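Local coordinates for protein salmonella typhimurium DB7155 bacteriophage DET7 tailspike (Bacteriophage, PDB 2V5I) that binds and probably hydrolyses the O-antigen polysaccharide of Salmonella, serving as the trimeric receptor-binding spike of the phage tail, at residues A[192-195]-A[200-203]; A[156-161]-A[166-171]; A[519-524]-A[542-547]; A[109-114]-A[377-382]. One frame throughout, in Å; residues are numbered along the deposited sequence.

Overall arrangement
Contacts 1 and 2 are neighbours in the core of a parallel beta-helix, their centres about 10 Å apart, and both join strands of different faces of the coil across its interior by aliphatic side chains alone. Strands 167-169 and 187-196 pair side by side, so the two contacts belong to successive coils. Contact 4 lies on the flank, its centre about 26 Å from that of contact 1; there a segment far away in sequence docks on a loop of the coil, with aromatic, aliphatic and water-mediated elements. Contact 3 sits about 79 Å, centre to centre, from contact 1, in the antiparallel C-terminal part, where a leucine packs under a partly exposed loop. Contacts 1, 2 and 3 also lie beside other subunits.

Contact 1: A[192-195]-A[200-203]; sequences DSII and GIIT
Asp192 N probably donates a hydrogen bond to Ala171 O, linking neighbouring coils of the parallel beta-helix; two residues further on, Ile194 turns toward Ile201 inside the same coil. The chain rounds a corner here: Ser193 takes up a left-handed helical backbone conformation, Ile194 then points inward, and a short turn brings the chain round to Ile201 and strand 202-205. The touch across the interior is purely aliphatic and mostly between methyls. Ile194 and Ile201 run past one another from opposing directions, side by side, CG2 of Ile194 standing 3.6 Å from CG2 of Ile201. In each residue CG2 is anti to the backbone N (chi1 -60° in Ile194, -51° in Ile201), which leaves the longer CG1 branch beside the N and turns the short methyl to its partner. Beta-branched isoleucine favours the extended backbone of Ile194 and Ile202, while at Ile201 its two branches fill the interior next to the turn. The outside of the corner is polar instead. Asp192 OD1 and OD2 form salt bridges with Lys187 and Arg165 of the second subunit, so the same short segment reaches the core through Ile194 and the subunit interface through Asp192. Strand 220-224 continues the stack, with Val222 against Ile201 and Ile202. A looser touch completes the contact: Ile194 CD1 is 4.5 Å from Ile202 CD1.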
loop_
_atom_site.group_PDB
_atom_site.type_symbol
_atom_site.label_atom_id
_atom_site.label_comp_id
_atom_site.label_asym_id
_atom_site.label_seq_id
_atom_site.Cartn_x
_atom_site.Cartn_y
_atom_site.Cartn_z
ATOM N N ASP A 192 -12.645 -3.533 -21.290
ATOM C CA ASP A 192 -11.819 -4.527 -21.936
ATOM C C ASP A 192 -10.826 -3.914 -22.916
ATOM O O ASP A 192 -10.865 -4.185 -24.127
ATOM C CB ASP A 192 -12.746 -5.470 -22.680
ATOM C CG ASP A 192 -12.025 -6.670 -23.200
ATOM O OD1 ASP A 192 -10.909 -6.970 -22.691
ATOM O OD2 ASP A 192 -12.588 -7.338 -24.118
ATOM N N SER A 193 -9.935 -3.062 -22.400
ATOM C CA SER A 193 -8.860 -2.443 -23.207
ATOM C C SER A 193 -9.441 -1.682 -24.388
ATOM O O SER A 193 -9.107 -1.903 -25.566
ATOM C CB SER A 193 -7.813 -3.479 -23.657
ATOM O OG SER A 193 -7.159 -3.972 -22.492
ATOM N N ILE A 194 -10.384 -0.809 -24.068
ATOM C CA ILE A 194 -11.033 0.033 -25.049
ATOM C C ILE A 194 -9.952 0.874 -25.736
ATOM O O ILE A 194 -9.180 1.554 -25.061
ATOM C CB ILE A 194 -12.031 0.973 -24.393
ATOM C CG1 ILE A 194 -13.131 0.222 -23.643
ATOM C CG2 ILE A 194 -12.692 1.882 -25.458
ATOM C CD1 ILE A 194 -13.949 1.097 -22.671
ATOM N N ILE A 195 -9.878 0.837 -27.080
ATOM C CA ILE A 195 -8.983 1.718 -27.777
ATOM C C ILE A 195 -9.731 3.028 -28.057
ATOM O O ILE A 195 -10.712 3.067 -28.814
ATOM C CB ILE A 195 -8.510 1.142 -29.150
ATOM C CG1 ILE A 195 -7.834 -0.207 -29.022
ATOM C CG2 ILE A 195 -7.614 2.124 -29.862
ATOM C CD1 ILE A 195 -6.887 -0.274 -28.012
ATOM N N GLY A 200 -12.205 11.978 -24.954
ATOM C CA GLY A 200 -11.965 11.180 -23.770
ATOM C C GLY A 200 -12.624 9.817 -23.877
ATOM O O GLY A 200 -13.686 9.672 -24.512
ATOM N N ILE A 201 -11.995 8.805 -23.312
ATOM C CA ILE A 201 -12.517 7.448 -23.497
ATOM C C ILE A 201 -13.795 7.221 -22.734
ATOM O O ILE A 201 -14.752 6.696 -23.290
ATOM C CB ILE A 201 -11.453 6.358 -23.312
ATOM C CG1 ILE A 201 -10.228 6.681 -24.165
ATOM C CG2 ILE A 201 -12.037 4.989 -23.666
ATOM C CD1 ILE A 201 -9.092 5.725 -24.134
ATOM N N ILE A 202 -13.766 7.510 -21.418
ATOM C CA ILE A 202 -14.972 7.472 -20.598
ATOM C C ILE A 202 -15.148 8.845 -19.958
ATOM O O ILE A 202 -14.234 9.311 -19.314
ATOM C CB ILE A 202 -14.864 6.393 -19.496
ATOM C CG1 ILE A 202 -14.519 5.009 -20.136
ATOM C CG2 ILE A 202 -16.156 6.345 -18.672
ATOM C CD1 ILE A 202 -14.002 3.937 -19.180
ATOM N N THR A 203 -16.322 9.451 -20.142
ATOM C CA THR A 203 -16.572 10.803 -19.664
ATOM C C THR A 203 -17.932 10.882 -18.972
ATOM O O THR A 203 -18.912 10.365 -19.475
ATOM C CB THR A 203 -16.642 11.780 -20.889
ATOM O OG1 THR A 203 -15.415 11.746 -21.606
ATOM C CG2 THR A 203 -16.959 13.200 -20.439
#

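Contact 2: A[156-161]-A[166-171]; sequences ATLDIR and VEIRNA
Ile160 and Ile168 meet end to end across the interior of the beta-helix, where strand 156-161 on one face of the coil looks across to strand 167-169 on another. The apolar part comes first: CD1 of Ile160 is 3.9 Å from CD1 of Ile168, and CD2 of Leu158 approaches that same Ile168 methyl at 4.4 Å, so one delta carbon is shared by two residues of the facing strand. The extended arms of both Ile160 (chi2 177°) and Ile168 (chi2 -179°) span the wide separation of the backbones. Ionic pairs lie on the sides of the strands turned away from the interior, each within a single strand. Arg161 grips Asp159 side-on, NE to OD1 and NH2 to OD2 at 2.8 Å, although both oxygens are met from above the carboxylate plane; Arg181 of the next strand also bonds to OD2. Arg169 uses the same two kinds of nitrogen but brings both to one oxygen. Arg169 NE lies 2.9 Å from Glu167 OE1, nearly in line with the bond that carries this oxygen. Residues two apart on a strand share a face, which makes these pairings natural. Glu167 and Arg169 also pack on Asn170 of the third subunit. Strand 156-161 runs between strands 73-78 and 176-181, while strand 167-169 is flanked by strands 85-92 and 187-196, all of them parallel.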
loop_
_atom_site.group_PDB
_atom_site.type_symbol
_atom_site.label_atom_id
_atom_site.label_comp_id
_atom_site.label_asym_id
_atom_site.label_seq_id
_atom_site.Cartn_x
_atom_site.Cartn_y
_atom_site.Cartn_z
ATOM N N ALA A 156 -16.305 6.738 -32.486
ATOM C CA ALA A 156 -17.644 6.140 -32.340
ATOM C C ALA A 156 -18.060 6.300 -30.872
ATOM O O ALA A 156 -17.503 5.636 -30.040
ATOM C CB ALA A 156 -17.635 4.672 -32.654
ATOM N N THR A 157 -19.050 7.143 -30.629
ATOM C CA THR A 157 -19.435 7.513 -29.261
ATOM C C THR A 157 -20.781 6.887 -28.904
ATOM O O THR A 157 -21.775 7.103 -29.606
ATOM C CB THR A 157 -19.521 9.035 -29.085
ATOM O OG1 THR A 157 -18.248 9.620 -29.367
ATOM C CG2 THR A 157 -19.945 9.387 -27.615
ATOM N N LEU A 158 -20.801 6.170 -27.778
ATOM C CA LEU A 158 -22.073 5.806 -27.125
ATOM C C LEU A 158 -22.429 6.902 -26.132
ATOM O O LEU A 158 -21.724 7.099 -25.162
ATOM C CB LEU A 158 -22.037 4.437 -26.434
ATOM C CG LEU A 158 -23.413 3.968 -25.966
ATOM C CD1 LEU A 158 -24.375 3.810 -27.110
ATOM C CD2 LEU A 158 -23.224 2.663 -25.251
ATOM N N ASP A 159 -23.529 7.615 -26.382
ATOM C CA ASP A 159 -23.913 8.845 -25.648
ATOM C C ASP A 159 -25.190 8.491 -24.877
ATOM O O ASP A 159 -26.275 8.433 -25.450
ATOM C CB ASP A 159 -24.091 10.001 -26.663
ATOM C CG ASP A 159 -24.452 11.328 -26.041
ATOM O OD1 ASP A 159 -24.973 11.349 -24.903
ATOM O OD2 ASP A 159 -24.199 12.375 -26.728
ATOM N N ILE A 160 -25.055 8.281 -23.570
ATOM C CA ILE A 160 -26.191 7.948 -22.695
ATOM C C ILE A 160 -26.629 9.214 -21.973
ATOM O O ILE A 160 -25.827 9.899 -21.354
ATOM C CB ILE A 160 -25.790 6.830 -21.736
ATOM C CG1 ILE A 160 -25.551 5.540 -22.561
ATOM C CG2 ILE A 160 -26.889 6.634 -20.693
ATOM C CD1 ILE A 160 -25.090 4.432 -21.773
ATOM N N ARG A 161 -27.915 9.577 -22.113
ATOM C CA ARG A 161 -28.396 10.892 -21.689
ATOM C C ARG A 161 -29.413 10.824 -20.550
ATOM O O ARG A 161 -30.336 10.014 -20.576
ATOM C CB ARG A 161 -29.048 11.593 -22.890
ATOM C CG ARG A 161 -28.021 11.922 -23.880
ATOM C CD ARG A 161 -28.452 12.832 -24.907
ATOM N NE ARG A 161 -27.346 13.065 -25.802
ATOM C CZ ARG A 161 -27.415 13.821 -26.895
ATOM N NH1 ARG A 161 -28.564 14.431 -27.201
ATOM N NH2 ARG A 161 -26.339 13.962 -27.677
ATOM N N VAL A 166 -27.438 3.199 -14.454
ATOM C CA VAL A 166 -27.169 2.402 -15.641
ATOM C C VAL A 166 -25.739 1.947 -15.529
ATOM O O VAL A 166 -24.858 2.746 -15.187
ATOM C CB VAL A 166 -27.424 3.163 -16.925
ATOM C CG1 VAL A 166 -26.896 2.399 -18.186
ATOM C CG2 VAL A 166 -28.879 3.510 -17.043
ATOM N N GLU A 167 -25.522 0.662 -15.796
ATOM C CA GLU A 167 -24.159 0.063 -15.771
ATOM C C GLU A 167 -23.777 -0.441 -17.143
ATOM O O GLU A 167 -24.584 -1.110 -17.785
ATOM C CB GLU A 167 -24.128 -1.133 -14.854
ATOM C CG GLU A 167 -24.105 -0.749 -13.399
ATOM C CD GLU A 167 -23.510 -1.855 -12.511
ATOM O OE1 GLU A 167 -23.230 -2.964 -13.017
ATOM O OE2 GLU A 167 -23.339 -1.615 -11.293
ATOM N N ILE A 168 -22.545 -0.160 -17.545
ATOM C CA ILE A 168 -21.937 -0.745 -18.759
ATOM C C ILE A 168 -20.854 -1.690 -18.255
ATOM O O ILE A 168 -20.079 -1.308 -17.372
ATOM C CB ILE A 168 -21.278 0.361 -19.625
ATOM C CG1 ILE A 168 -22.354 1.240 -20.247
ATOM C CG2 ILE A 168 -20.425 -0.285 -20.695
ATOM C CD1 ILE A 168 -21.828 2.349 -21.125
ATOM N N ARG A 169 -20.884 -2.944 -18.699
ATOM C CA ARG A 169 -19.940 -3.940 -18.236
ATOM C C ARG A 169 -19.124 -4.489 -19.397
ATOM O O ARG A 169 -19.685 -4.773 -20.471
ATOM C CB ARG A 169 -20.696 -5.099 -17.574
ATOM C CG ARG A 169 -21.510 -4.672 -16.329
ATOM C CD ARG A 169 -22.283 -5.833 -15.723
ATOM N NE ARG A 169 -23.149 -5.338 -14.644
ATOM C CZ ARG A 169 -24.217 -5.982 -14.167
ATOM N NH1 ARG A 169 -24.580 -7.167 -14.659
ATOM N NH2 ARG A 169 -24.927 -5.421 -13.202
ATOM N N ASN A 170 -17.817 -4.642 -19.203
ATOM C CA ASN A 170 -16.940 -5.306 -20.230
ATOM C C ASN A 170 -16.987 -4.637 -21.606
ATOM O O ASN A 170 -16.969 -5.304 -22.669
ATOM C CB ASN A 170 -17.320 -6.795 -20.283
ATOM C CG ASN A 170 -17.179 -7.476 -18.946
ATOM O OD1 ASN A 170 -16.068 -7.584 -18.423
ATOM N ND2 ASN A 170 -18.276 -7.949 -18.385
ATOM N N ALA A 171 -16.995 -3.300 -21.563
ATOM C CA ALA A 171 -17.011 -2.474 -22.810
ATOM C C ALA A 171 -15.724 -2.609 -23.583
ATOM O O ALA A 171 -14.635 -2.751 -23.037
ATOM C CB ALA A 171 -17.261 -1.012 -22.507
#

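Contact 3: A[519-524]-A[542-547]; sequences TVLPDE and WALIRL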
loop_
_atom_site.group_PDB
_atom_site.type_symbol
_atom_site.label_atom_id
_atom_site.label_comp_id
_atom_site.label_asym_id
_atom_site.label_seq_id
_atom_site.Cartn_x
_atom_site.Cartn_y
_atom_site.Cartn_z
ATOM N N THR A 519 48.398 31.080 16.019
ATOM C CA THR A 519 48.606 32.528 16.192
ATOM C C THR A 519 47.987 33.037 17.509
ATOM O O THR A 519 47.131 32.393 18.111
ATOM C CB THR A 519 47.946 33.301 15.034
ATOM O OG1 THR A 519 46.555 32.954 14.937
ATOM C CG2 THR A 519 48.594 32.948 13.708
ATOM N N VAL A 520 48.417 34.213 17.952
ATOM C CA VAL A 520 47.900 34.781 19.192
ATOM C C VAL A 520 46.403 35.097 19.064
ATOM O O VAL A 520 45.981 35.788 18.145
ATOM C CB VAL A 520 48.703 36.092 19.581
ATOM C CG1 VAL A 520 48.115 36.715 20.803
ATOM C CG2 VAL A 520 50.142 35.728 19.813
ATOM N N LEU A 521 45.599 34.557 19.967
ATOM C CA LEU A 521 44.161 34.729 19.899
ATOM C C LEU A 521 43.747 36.082 20.411
ATOM O O LEU A 521 44.166 36.469 21.503
ATOM C CB LEU A 521 43.419 33.684 20.720
ATOM C CG LEU A 521 43.247 32.335 20.134
ATOM C CD1 LEU A 521 42.630 31.418 21.197
ATOM C CD2 LEU A 521 42.408 32.393 18.896
ATOM N N PRO A 522 42.821 36.752 19.704
ATOM C CA PRO A 522 42.185 37.911 20.278
ATOM C C PRO A 522 41.233 37.522 21.435
ATOM O O PRO A 522 40.822 36.349 21.549
ATOM C CB PRO A 522 41.455 38.516 19.064
ATOM C CG PRO A 522 41.049 37.380 18.297
ATOM C CD PRO A 522 42.253 36.429 18.379
ATOM N N ASP A 523 40.847 38.496 22.278
ATOM C CA ASP A 523 39.915 38.244 23.371
ATOM C C ASP A 523 38.625 37.530 22.972
ATOM O O ASP A 523 38.113 36.692 23.732
ATOM C CB ASP A 523 39.527 39.573 24.057
ATOM C CG ASP A 523 40.543 40.045 25.081
ATOM O OD1 ASP A 523 41.672 39.464 25.157
ATOM O OD2 ASP A 523 40.224 41.029 25.813
ATOM N N GLU A 524 38.119 37.826 21.769
ATOM C CA GLU A 524 36.891 37.209 21.243
ATOM C C GLU A 524 37.069 35.687 21.010
ATOM O O GLU A 524 36.094 34.991 20.742
ATOM C CB GLU A 524 36.485 37.777 19.858
ATOM C CG GLU A 524 36.383 39.235 19.660
ATOM C CD GLU A 524 37.728 39.846 19.235
ATOM O OE1 GLU A 524 38.513 40.006 20.146
ATOM O OE2 GLU A 524 37.990 40.167 18.033
ATOM N N TRP A 542 49.936 28.926 25.513
ATOM C CA TRP A 542 49.144 29.815 26.353
ATOM C C TRP A 542 47.671 29.399 26.356
ATOM O O TRP A 542 47.164 28.776 25.416
ATOM C CB TRP A 542 49.235 31.219 25.798
ATOM C CG TRP A 542 50.538 31.921 26.031
ATOM C CD1 TRP A 542 51.738 31.683 25.390
ATOM C CD2 TRP A 542 50.782 32.982 26.965
ATOM N NE1 TRP A 542 52.687 32.554 25.866
ATOM C CE2 TRP A 542 52.132 33.352 26.835
ATOM C CE3 TRP A 542 49.978 33.657 27.898
ATOM C CZ2 TRP A 542 52.703 34.375 27.592
ATOM C CZ3 TRP A 542 50.547 34.693 28.654
ATOM C CH2 TRP A 542 51.899 35.000 28.525
ATOM N N ALA A 543 46.983 29.762 27.435
ATOM C CA ALA A 543 45.537 29.611 27.569
ATOM C C ALA A 543 44.898 30.996 27.641
ATOM O O ALA A 543 45.338 31.860 28.420
ATOM C CB ALA A 543 45.150 28.829 28.839
ATOM N N LEU A 544 43.839 31.179 26.876
ATOM C CA LEU A 544 42.913 32.294 26.988
ATOM C C LEU A 544 41.664 31.800 27.709
ATOM O O LEU A 544 41.013 30.873 27.259
ATOM C CB LEU A 544 42.544 32.810 25.591
ATOM C CG LEU A 544 41.472 33.924 25.535
ATOM C CD1 LEU A 544 41.909 35.163 26.287
ATOM C CD2 LEU A 544 41.194 34.241 24.062
ATOM N N ILE A 545 41.388 32.379 28.891
ATOM C CA ILE A 545 40.381 31.856 29.788
ATOM C C ILE A 545 39.387 32.976 30.136
ATOM O O ILE A 545 39.805 34.079 30.468
ATOM C CB ILE A 545 41.017 31.341 31.085
ATOM C CG1 ILE A 545 41.837 30.096 30.759
ATOM C CG2 ILE A 545 39.951 31.033 32.148
ATOM C CD1 ILE A 545 42.706 29.594 31.821
ATOM N N ARG A 546 38.101 32.664 30.085
ATOM C CA ARG A 546 37.100 33.551 30.624
ATOM C C ARG A 546 36.778 33.087 32.044
ATOM O O ARG A 546 36.340 31.961 32.225
ATOM C CB ARG A 546 35.887 33.618 29.772
ATOM C CG ARG A 546 34.950 34.772 30.210
ATOM C CD ARG A 546 33.755 34.986 29.323
ATOM N NE ARG A 546 32.967 36.135 29.828
ATOM C CZ ARG A 546 31.662 36.304 29.651
ATOM N NH1 ARG A 546 30.946 35.470 28.909
ATOM N NH2 ARG A 546 31.065 37.368 30.193
ATOM N N LEU A 547 37.066 33.927 33.016
ATOM C CA LEU A 547 36.958 33.627 34.458
ATOM C C LEU A 547 35.541 33.720 34.972
ATOM O O LEU A 547 34.674 34.293 34.322
ATOM C CB LEU A 547 37.808 34.642 35.220
ATOM C CG LEU A 547 39.318 34.580 34.951
ATOM C CD1 LEU A 547 40.069 35.824 35.475
ATOM C CD2 LEU A 547 39.947 33.343 35.455
#
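This is a small van der Waals contact of a leucine methyl with a loop backbone in the C-terminal part of the spike, where the loop that follows strand 512-515 folds over one face of a three-stranded antiparallel sheet: Leu544, on the middle strand 540-546, inserts under the backbone of Leu521, Pro522 and Asp523. A single methyl carries most of it. CD2 of Leu544 stands 3.3 Å from Pro522 O and 4.0 Å from Asp523 O, and 4.1 Å from CB of Leu521, so the loop wraps its carbonyls and one side-chain carbon around that tip. With CG anti to the backbone N (chi1 175°) and the second torsion at 60°, the leucine stands up from the strand and offers CD2 to the loop. The side chain of Asp523 starts away from 542-547, though its end comes nearer, OD1 lying 4.5 Å from Leu544 CD1. That oxygen forms a salt bridge with Arg554 NH2 of strand 552-556, next to the strand of Leu544; the same nitrogen bonds to Leu521 O, while Lys552 reaches Asp523 O. Tyr509 of the third subunit packs on Leu521 and Pro522, so the loop lies between its own sheet and a neighbouring chain. Proline suits the turn into the short 3-10 segment at 523-524, its ring fixing phi. The chemistry implies a division of labour: the leucine packs beneath the loop by van der Waals contact, whereas the direction-specific bonds come from basic residues, Arg554 and Lys552 of the adjoining strand and Arg506 of the third subunit, which bonds to Glu524 O.

Contact 4: A[109-114]-A[377-382]; sequences WITDAA and NYLNFD
Trp109 and Tyr378 cross at about a right angle, and the tyrosine presents its hydroxyl, not its ring, to the indole. OH arrives at the indole edge, near the ring plane, 3.5 Å from CD1. It gets there because CG of Tyr378 lies between the backbone N and the carbonyl carbon (chi1 74°), which carries the end of the phenol toward 109-114. CG of Trp109 stands beside its own backbone N, opposite the carbonyl carbon (chi1 -76°). A water completes the join: Trp109 N donates to it at 2.9 Å, and it donates to Tyr378 OH at 2.8 Å. Asn331 ties the two aromatics together a second time, its side-chain oxygen bonding to Tyr378 OH and its backbone O to Trp109 NE1, while Lys403 makes a cation-pi contact with Tyr378. Further out, Thr111 and Leu379 meet tip to tip, CG2 to CD1 at 4.0 Å; the threonine torsion of 61° puts this methyl beside the backbone N and on the side of the leucine. Residues 377-380 form a type I turn, braced by Asn377, whose OD1 accepts from Phe381 N at 2.9 Å while its ND2 donates to Phe381 O. Such docking of an excursion from the coil onto a loop between strands 371-374 and 386-388 is consistent with P22-type tailspikes, in which a large insertion stands out from the flank of the parallel beta-helix.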
loop_
_atom_site.group_PDB
_atom_site.type_symbol
_atom_site.label_atom_id
_atom_site.label_comp_id
_atom_site.label_asym_id
_atom_site.label_seq_id
_atom_site.Cartn_x
_atom_site.Cartn_y
_atom_site.Cartn_z
ATOM N N TRP A 109 9.977 6.916 -25.869
ATOM C CA TRP A 109 9.276 8.108 -26.368
ATOM C C TRP A 109 10.034 8.679 -27.558
ATOM O O TRP A 109 11.281 8.758 -27.548
ATOM C CB TRP A 109 9.204 9.171 -25.257
ATOM C CG TRP A 109 8.185 8.914 -24.186
ATOM C CD1 TRP A 109 8.418 8.607 -22.872
ATOM C CD2 TRP A 109 6.784 9.060 -24.336
ATOM N NE1 TRP A 109 7.208 8.466 -22.217
ATOM C CE2 TRP A 109 6.186 8.730 -23.083
ATOM C CE3 TRP A 109 5.964 9.345 -25.416
ATOM C CZ2 TRP A 109 4.791 8.769 -22.884
ATOM C CZ3 TRP A 109 4.586 9.422 -25.237
ATOM C CH2 TRP A 109 4.012 9.098 -23.950
ATOM N N ILE A 110 9.275 9.124 -28.551
ATOM C CA ILE A 110 9.786 9.979 -29.646
ATOM C C ILE A 110 9.311 11.374 -29.363
ATOM O O ILE A 110 8.098 11.628 -29.294
ATOM C CB ILE A 110 9.249 9.508 -31.006
ATOM C CG1 ILE A 110 9.587 8.038 -31.229
ATOM C CG2 ILE A 110 9.787 10.363 -32.135
ATOM C CD1 ILE A 110 8.997 7.395 -32.521
ATOM N N THR A 111 10.264 12.300 -29.236
ATOM C CA THR A 111 9.905 13.678 -28.866
ATOM C C THR A 111 10.177 14.725 -29.953
ATOM O O THR A 111 9.617 15.819 -29.896
ATOM C CB THR A 111 10.620 14.106 -27.566
ATOM O OG1 THR A 111 12.035 14.049 -27.776
ATOM C CG2 THR A 111 10.211 13.177 -26.413
ATOM N N ASP A 112 10.997 14.366 -30.937
ATOM C CA ASP A 112 11.352 15.289 -32.016
ATOM C C ASP A 112 10.207 15.391 -33.022
ATOM O O ASP A 112 9.744 14.367 -33.546
ATOM C CB ASP A 112 12.596 14.807 -32.718
ATOM C CG ASP A 112 12.952 15.675 -33.901
ATOM O OD1 ASP A 112 13.586 16.738 -33.677
ATOM O OD2 ASP A 112 12.583 15.316 -35.053
ATOM N N ALA A 113 9.756 16.612 -33.277
ATOM C CA ALA A 113 8.572 16.872 -34.134
ATOM C C ALA A 113 8.666 16.184 -35.488
ATOM O O ALA A 113 7.686 15.587 -35.930
ATOM C CB ALA A 113 8.375 18.346 -34.346
ATOM N N ALA A 114 9.826 16.240 -36.150
ATOM C CA ALA A 114 9.936 15.633 -37.465
ATOM C C ALA A 114 9.829 14.106 -37.402
ATOM O O ALA A 114 9.223 13.478 -38.276
ATOM C CB ALA A 114 11.234 16.058 -38.152
ATOM N N ASN A 377 11.970 12.649 -14.264
ATOM C CA ASN A 377 12.681 13.558 -15.178
ATOM C C ASN A 377 13.824 12.911 -15.946
ATOM O O ASN A 377 14.880 13.502 -16.129
ATOM C CB ASN A 377 13.131 14.826 -14.480
ATOM C CG ASN A 377 13.508 15.915 -15.476
ATOM O OD1 ASN A 377 12.966 15.941 -16.607
ATOM N ND2 ASN A 377 14.448 16.785 -15.106
ATOM N N TYR A 378 13.621 11.668 -16.388
ATOM C CA TYR A 378 14.740 10.933 -16.994
ATOM C C TYR A 378 15.119 11.521 -18.367
ATOM O O TYR A 378 16.220 11.293 -18.815
ATOM C CB TYR A 378 14.491 9.411 -16.996
ATOM C CG TYR A 378 13.489 8.857 -17.977
ATOM C CD1 TYR A 378 13.716 8.924 -19.348
ATOM C CD2 TYR A 378 12.340 8.180 -17.545
ATOM C CE1 TYR A 378 12.821 8.424 -20.249
ATOM C CE2 TYR A 378 11.437 7.677 -18.447
ATOM C CZ TYR A 378 11.678 7.769 -19.801
ATOM O OH TYR A 378 10.795 7.240 -20.744
ATOM N N LEU A 379 14.244 12.311 -19.000
ATOM C CA LEU A 379 14.593 13.036 -20.240
ATOM C C LEU A 379 15.211 14.413 -19.958
ATOM O O LEU A 379 15.523 15.157 -20.890
ATOM C CB LEU A 379 13.390 13.186 -21.174
ATOM C CG LEU A 379 12.876 11.903 -21.801
ATOM C CD1 LEU A 379 11.781 12.208 -22.826
ATOM C CD2 LEU A 379 13.955 11.127 -22.477
ATOM N N ASN A 380 15.425 14.765 -18.694
ATOM C CA ASN A 380 16.192 15.977 -18.380
ATOM C C ASN A 380 15.564 17.270 -18.874
ATOM O O ASN A 380 16.269 18.192 -19.398
ATOM C CB ASN A 380 17.633 15.842 -18.864
ATOM C CG ASN A 380 18.593 16.799 -18.160
ATOM O OD1 ASN A 380 18.307 17.312 -17.071
ATOM N ND2 ASN A 380 19.739 17.056 -18.807
ATOM N N PHE A 381 14.260 17.386 -18.702
ATOM C CA PHE A 381 13.564 18.656 -18.866
ATOM C C PHE A 381 14.077 19.692 -17.854
ATOM O O PHE A 381 14.639 19.340 -16.824
ATOM C CB PHE A 381 12.070 18.504 -18.643
ATOM C CG PHE A 381 11.348 17.741 -19.724
ATOM C CD1 PHE A 381 10.828 18.400 -20.819
ATOM C CD2 PHE A 381 11.070 16.406 -19.572
ATOM C CE1 PHE A 381 10.113 17.699 -21.786
ATOM C CE2 PHE A 381 10.363 15.689 -20.526
ATOM C CZ PHE A 381 9.896 16.328 -21.631
ATOM N N ASP A 382 13.893 20.976 -18.144
ATOM C CA ASP A 382 14.203 21.988 -17.157
ATOM C C ASP A 382 13.091 22.054 -16.096
ATOM O O ASP A 382 12.253 22.975 -16.074
ATOM C CB ASP A 382 14.418 23.337 -17.853
ATOM C CG ASP A 382 15.039 24.363 -16.934
ATOM O OD1 ASP A 382 15.676 23.967 -15.926
ATOM O OD2 ASP A 382 14.884 25.563 -17.229
HETATM O O HOH W 1 11.517 6.838 -23.421
#